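Local coordinates for probable spore coat polysaccharide biosynthesis protein E (Chromobacterium violaceum ATCC 12472, PDB 3G8R), which probably acts as an N-acylneuraminate-9-phosphate synthase and binds zinc, this chain holding its NeuB barrel and SAF domain, at residues R48-F53 and E72-P77. Numbering follows the deposited sequence.
Sequences RNLDTF and ETRLQP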
loop_
_atom_site.group_PDB
_atom_site.type_symbol
_atom_site.label_atom_id
_atom_site.label_comp_id
_atom_site.label_asym_id
_atom_site.label_seq_id
_atom_site.Cartn_x
_atom_site.Cartn_y
_atom_site.Cartn_z
ATOM N N ARG A 48 -4.274 -5.100 34.564
ATOM C CA ARG A 48 -5.493 -4.743 35.290
ATOM C C ARG A 48 -5.293 -5.059 36.776
ATOM O O ARG A 48 -4.812 -6.138 37.129
ATOM C CB ARG A 48 -6.683 -5.553 34.788
ATOM C CG ARG A 48 -7.143 -5.214 33.378
ATOM C CD ARG A 48 -8.219 -6.198 32.882
ATOM N NE ARG A 48 -8.542 -5.936 31.492
ATOM C CZ ARG A 48 -7.835 -6.389 30.466
ATOM N NH1 ARG A 48 -6.764 -7.145 30.669
ATOM N NH2 ARG A 48 -8.207 -6.096 29.234
ATOM N N ASN A 49 -5.653 -4.118 37.642
ATOM C CA ASN A 49 -5.651 -4.359 39.067
ATOM C C ASN A 49 -6.947 -5.033 39.391
ATOM O O ASN A 49 -7.947 -4.374 39.683
ATOM C CB ASN A 49 -5.554 -3.052 39.831
ATOM C CG ASN A 49 -5.107 -3.259 41.233
ATOM O OD1 ASN A 49 -5.909 -3.173 42.167
ATOM N ND2 ASN A 49 -3.810 -3.575 41.399
ATOM N N LEU A 50 -6.923 -6.360 39.312
ATOM C CA LEU A 50 -8.145 -7.148 39.334
ATOM C C LEU A 50 -9.014 -6.928 40.563
ATOM O O LEU A 50 -10.238 -7.066 40.482
ATOM C CB LEU A 50 -7.844 -8.621 39.093
ATOM C CG LEU A 50 -8.410 -9.192 37.775
ATOM C CD1 LEU A 50 -7.937 -8.479 36.520
ATOM C CD2 LEU A 50 -8.095 -10.678 37.677
ATOM N N ASP A 51 -8.368 -6.552 41.677
ATOM C CA ASP A 51 -9.047 -6.107 42.920
ATOM C C ASP A 51 -10.036 -4.958 42.717
ATOM O O ASP A 51 -11.205 -5.073 43.104
ATOM C CB ASP A 51 -8.021 -5.677 43.978
ATOM C CG ASP A 51 -7.383 -6.864 44.722
ATOM O OD1 ASP A 51 -7.956 -7.996 44.704
ATOM O OD2 ASP A 51 -6.303 -6.639 45.340
ATOM N N THR A 52 -9.541 -3.863 42.132
ATOM C CA THR A 52 -10.323 -2.665 41.868
ATOM C C THR A 52 -11.137 -2.828 40.584
ATOM O O THR A 52 -12.272 -2.351 40.477
ATOM C CB THR A 52 -9.410 -1.403 41.710
ATOM O OG1 THR A 52 -8.350 -1.679 40.788
ATOM C CG2 THR A 52 -8.793 -0.980 43.037
ATOM N N PHE A 53 -10.548 -3.513 39.611
ATOM C CA PHE A 53 -11.017 -3.435 38.252
ATOM C C PHE A 53 -12.301 -4.167 38.023
ATOM O O PHE A 53 -13.167 -3.699 37.272
ATOM C CB PHE A 53 -9.974 -3.975 37.285
ATOM C CG PHE A 53 -10.310 -3.711 35.858
ATOM C CD1 PHE A 53 -10.833 -4.724 35.062
ATOM C CD2 PHE A 53 -10.155 -2.445 35.329
ATOM C CE1 PHE A 53 -11.170 -4.492 33.735
ATOM C CE2 PHE A 53 -10.477 -2.182 34.011
ATOM C CZ PHE A 53 -10.989 -3.213 33.197
ATOM N N GLU A 72 -9.827 -15.938 35.846
ATOM C CA GLU A 72 -9.123 -17.218 35.711
ATOM C C GLU A 72 -7.630 -17.123 35.386
ATOM O O GLU A 72 -6.843 -17.988 35.791
ATOM C CB GLU A 72 -9.769 -18.061 34.624
ATOM C CG GLU A 72 -11.043 -18.771 35.029
ATOM C CD GLU A 72 -11.616 -19.598 33.884
ATOM O OE1 GLU A 72 -12.404 -20.530 34.167
ATOM O OE2 GLU A 72 -11.271 -19.323 32.700
ATOM N N THR A 73 -7.249 -16.088 34.645
ATOM C CA THR A 73 -5.878 -15.971 34.164
ATOM C C THR A 73 -5.059 -14.967 34.970
ATOM O O THR A 73 -3.929 -14.626 34.590
ATOM C CB THR A 73 -5.839 -15.590 32.681
ATOM O OG1 THR A 73 -6.674 -14.455 32.472
ATOM C CG2 THR A 73 -6.347 -16.736 31.828
ATOM N N ARG A 74 -5.645 -14.507 36.079
ATOM C CA ARG A 74 -5.013 -13.580 37.024
ATOM C C ARG A 74 -3.540 -13.935 37.327
ATOM O O ARG A 74 -3.211 -15.100 37.554
ATOM C CB ARG A 74 -5.860 -13.547 38.310
ATOM C CG ARG A 74 -5.478 -12.536 39.379
ATOM C CD ARG A 74 -6.040 -12.941 40.770
ATOM N NE ARG A 74 -5.993 -11.813 41.714
ATOM C CZ ARG A 74 -7.037 -11.039 42.025
ATOM N NH1 ARG A 74 -6.890 -10.028 42.879
ATOM N NH2 ARG A 74 -8.234 -11.283 41.490
ATOM N N LEU A 75 -2.660 -12.932 37.282
ATOM C CA LEU A 75 -1.272 -13.078 37.757
ATOM C C LEU A 75 -0.865 -11.993 38.780
ATOM O O LEU A 75 -1.332 -10.851 38.722
ATOM C CB LEU A 75 -0.282 -13.130 36.588
ATOM C CG LEU A 75 -0.192 -14.381 35.690
ATOM C CD1 LEU A 75 0.837 -14.134 34.612
ATOM C CD2 LEU A 75 0.172 -15.645 36.452
ATOM N N GLN A 76 -0.015 -12.365 39.735
ATOM C CA GLN A 76 0.387 -11.441 40.793
ATOM C C GLN A 76 1.586 -10.623 40.332
ATOM O O GLN A 76 2.403 -11.119 39.569
ATOM C CB GLN A 76 0.693 -12.195 42.095
ATOM C CG GLN A 76 -0.497 -12.990 42.686
ATOM C CD GLN A 76 -1.547 -12.114 43.372
ATOM O OE1 GLN A 76 -2.734 -12.165 43.034
ATOM N NE2 GLN A 76 -1.106 -11.302 44.341
ATOM N N PRO A 77 1.685 -9.358 40.784
ATOM C CA PRO A 77 2.769 -8.432 40.441
ATOM C C PRO A 77 4.129 -9.095 40.445
ATOM O O PRO A 77 4.977 -8.793 39.620
ATOM C CB PRO A 77 2.711 -7.413 41.571
ATOM C CG PRO A 77 1.276 -7.352 41.929
ATOM C CD PRO A 77 0.657 -8.694 41.611
#
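R74 reaches across to L50 and D51 and makes every contact between 48-53 and 72-77. The polar part is one salt bridge. R74 NH1 donates to D51 OD1 at 2.9 Å, with a bent N-H...O angle of 131°. The carboxylate oxygen lies close to the guanidinium plane, but NH1 reaches it from well above the carboxylate plane. The two planes are 54° apart, and a single N-H makes the bond. R74 CG stands anti to the backbone N (chi1 -174°), and the chain runs extended to NE, which carries the charge across to D51.

The apolar part belongs to L50. Its CB lies over one guanidinium face, toward the rim, 3.6 Å from R74 NH2. Its CD2 packs alongside the arginine stem, 3.6 Å from R74 CG.

N49 holds the N-cap position of the short helix 50-53, and F53 N hydrogen-bonds to N49 O at 2.7 Å, closing the first turn. N49 N hydrogen-bonds to D100 OD1, and F53 stacks on F303 of the second subunit.

The contact is at the surface, away from the zinc site. It ties the short helix 50-53, just after the second strand (40-47) of the NeuB TIM barrel, to the linker between helices 67-72 and 77-89, within one beta-alpha connection.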